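Local coordinates for protein aminotransferase TlmJ (PDB 5UID) that probably catalyses pyridoxal 5'-phosphate-dependent transamination in natural-product biosynthesis, as a member of the DegT/DnrJ/EryC1 aminotransferase family, at residues 314-319 with 324-329. Residues are numbered along the deposited sequence; the frame is centred on the assembly and turned at random. Where two conformers were deposited one is given.
With SO4 (sulfate ion), chain E.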
loop_
_atom_site.group_PDB
_atom_site.type_symbol
_atom_site.label_atom_id
_atom_site.label_comp_id
_atom_site.label_asym_id
_atom_site.label_seq_id
_atom_site.Cartn_x
_atom_site.Cartn_y
_atom_site.Cartn_z
ATOM N N ALA A 314 10.036 -33.251 11.154
ATOM C CA ALA A 314 9.123 -34.388 11.176
ATOM C C ALA A 314 7.871 -34.082 11.986
ATOM O O ALA A 314 6.793 -34.612 11.689
ATOM C CB ALA A 314 9.834 -35.620 11.734
HETATM N N MSE A 315 7.990 -33.230 13.001
HETATM C CA MSE A 315 6.847 -32.832 13.810
HETATM C C MSE A 315 5.858 -32.003 12.997
HETATM O O MSE A 315 4.647 -32.219 13.065
HETATM C CB MSE A 315 7.305 -32.037 15.031
HETATM C CG MSE A 315 6.195 -31.747 16.011
HETATM SE SE MSE A 315 5.591 -33.373 16.888
HETATM C CE MSE A 315 3.854 -32.752 17.433
ATOM N N ALA A 316 6.386 -31.049 12.228
ATOM C CA ALA A 316 5.529 -30.210 11.397
ATOM C C ALA A 316 4.853 -31.024 10.301
ATOM O O ALA A 316 3.685 -30.784 9.975
ATOM C CB ALA A 316 6.340 -29.061 10.798
ATOM N N ARG A 317 5.569 -31.994 9.724
ATOM C CA ARG A 317 4.966 -32.862 8.715
ATOM C C ARG A 317 3.858 -33.716 9.318
ATOM O O ARG A 317 2.800 -33.900 8.704
ATOM C CB ARG A 317 6.034 -33.751 8.078
ATOM C CG ARG A 317 6.884 -33.067 7.020
ATOM C CD ARG A 317 8.347 -33.473 7.144
ATOM N NE ARG A 317 8.517 -34.922 7.232
ATOM C CZ ARG A 317 9.646 -35.521 7.596
ATOM N NH1 ARG A 317 9.713 -36.845 7.649
ATOM N NH2 ARG A 317 10.709 -34.794 7.915
ATOM N N ARG A 318 4.086 -34.251 10.519
ATOM C CA ARG A 318 3.075 -35.074 11.172
ATOM C C ARG A 318 1.850 -34.245 11.540
ATOM O O ARG A 318 0.712 -34.653 11.283
ATOM C CB ARG A 318 3.666 -35.743 12.412
ATOM C CG ARG A 318 2.695 -36.657 13.140
ATOM C CD ARG A 318 3.315 -37.223 14.404
ATOM N NE ARG A 318 2.355 -38.003 15.182
ATOM C CZ ARG A 318 2.270 -39.328 15.156
ATOM N NH1 ARG A 318 3.095 -40.033 14.392
ATOM N NH2 ARG A 318 1.363 -39.950 15.898
ATOM N N LEU A 319 2.069 -33.073 12.143
ATOM C CA LEU A 319 0.950 -32.212 12.518
ATOM C C LEU A 319 0.150 -31.784 11.298
ATOM O O LEU A 319 -1.085 -31.716 11.350
ATOM C CB LEU A 319 1.459 -30.992 13.285
ATOM C CG LEU A 319 1.996 -31.307 14.681
ATOM C CD1 LEU A 319 2.508 -30.057 15.376
ATOM C CD2 LEU A 319 0.916 -31.975 15.505
ATOM N N VAL A 324 -3.247 -29.952 11.613
ATOM C CA VAL A 324 -2.753 -28.900 12.498
ATOM C C VAL A 324 -1.617 -28.194 11.770
ATOM O O VAL A 324 -0.508 -28.728 11.667
ATOM C CB VAL A 324 -2.296 -29.450 13.856
ATOM C CG1 VAL A 324 -1.640 -28.351 14.682
ATOM C CG2 VAL A 324 -3.474 -30.055 14.606
ATOM N N TYR A 325 -1.874 -26.990 11.275
ATOM C CA TYR A 325 -0.839 -26.241 10.584
ATOM C C TYR A 325 0.155 -25.664 11.585
ATOM O O TYR A 325 -0.225 -25.195 12.663
ATOM C CB TYR A 325 -1.453 -25.125 9.742
ATOM C CG TYR A 325 -0.503 -24.557 8.718
ATOM C CD1 TYR A 325 -0.235 -25.239 7.540
ATOM C CD2 TYR A 325 0.131 -23.344 8.932
ATOM C CE1 TYR A 325 0.636 -24.723 6.597
ATOM C CE2 TYR A 325 1.004 -22.818 8.001
ATOM C CZ TYR A 325 1.254 -23.509 6.836
ATOM O OH TYR A 325 2.123 -22.983 5.909
ATOM N N THR A 326 1.437 -25.730 11.231
ATOM C CA THR A 326 2.512 -25.135 12.017
ATOM C C THR A 326 3.473 -24.454 11.055
ATOM O O THR A 326 3.464 -24.722 9.851
ATOM C CB THR A 326 3.288 -26.152 12.872
ATOM O OG1 THR A 326 3.811 -27.194 12.039
ATOM C CG2 THR A 326 2.410 -26.745 13.963
ATOM N N THR A 327 4.309 -23.571 11.595
ATOM C CA THR A 327 5.300 -22.868 10.790
ATOM C C THR A 327 6.386 -22.341 11.718
ATOM O O THR A 327 6.335 -22.525 12.936
ATOM C CB THR A 327 4.665 -21.729 9.984
ATOM O OG1 THR A 327 5.643 -21.172 9.095
ATOM C CG2 THR A 327 4.156 -20.633 10.912
ATOM N N PHE A 328 7.380 -21.681 11.125
ATOM C CA PHE A 328 8.425 -21.009 11.886
ATOM C C PHE A 328 8.549 -19.565 11.428
ATOM O O PHE A 328 8.590 -19.290 10.224
ATOM C CB PHE A 328 9.779 -21.711 11.745
ATOM C CG PHE A 328 10.918 -20.932 12.342
ATOM C CD1 PHE A 328 11.107 -20.898 13.714
ATOM C CD2 PHE A 328 11.791 -20.220 11.531
ATOM C CE1 PHE A 328 12.149 -20.175 14.269
ATOM C CE2 PHE A 328 12.833 -19.495 12.078
ATOM C CZ PHE A 328 13.013 -19.473 13.449
ATOM N N ARG A 329 8.601 -18.653 12.395
ATOM C CA ARG A 329 8.950 -17.257 12.186
ATOM C C ARG A 329 10.014 -16.889 13.208
ATOM O O ARG A 329 9.971 -17.369 14.344
ATOM C CB ARG A 329 7.732 -16.335 12.351
ATOM C CG ARG A 329 6.577 -16.615 11.406
ATOM C CD ARG A 329 6.893 -16.171 9.991
ATOM N NE ARG A 329 5.710 -16.228 9.139
ATOM C CZ ARG A 329 5.326 -17.311 8.473
ATOM N NH1 ARG A 329 4.234 -17.276 7.720
ATOM N NH2 ARG A 329 6.035 -18.428 8.560
HETATM S S SO4 E . 4.273 -20.408 5.848
HETATM O O1 SO4 E . 4.014 -21.517 6.760
HETATM O O2 SO4 E . 5.572 -19.815 6.153
HETATM O O3 SO4 E . 3.226 -19.400 6.003
HETATM O O4 SO4 E . 4.275 -20.904 4.474
HETATM O O HOH W 1 2.000 -28.455 10.545
#
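Leu-319 and Thr-326 meet through their methyl groups, CD1 of the leucine lying 3.6 Å from CG2 of the threonine, with the two side chains crossing at about a right angle. OG1 of Thr-326 sits between the backbone N and the carbonyl carbon (chi1 56°), which sets it 3.4 Å from Ala-316 CB. The same hydroxyl donates to a water (OG1 to water O 2.7 Å), which in turn donates to the carbonyls of Ala-316 and Val-324. Where the chain leaves the helix, Val-324 N bonds to Leu-319 O at 2.8 Å, approaching from above the carbonyl plane.

Tyr-325 and Thr-327 point away from the helix and, with Arg-329, surround a sulfate, probably from the crystallisation liquor. Thr-327 OG1 donates to its O1 at 2.9 Å; Tyr-325 OH does so less certainly, in one of two conformers. Arg-329 NH1 reaches O3 at 2.9 Å and NH2 reaches O2. NH2 also bonds to Phe-328 O, which lies in the guanidinium plane. Substituting alanine for Arg-329 would probably leave the sulfate without this positive mate and Phe-328 O without this donor. Trp-234 of the second subunit packs on Thr-327 and Arg-329, placing this probably anion-suited hydroxyl and guanidinium site beside the subunit interface.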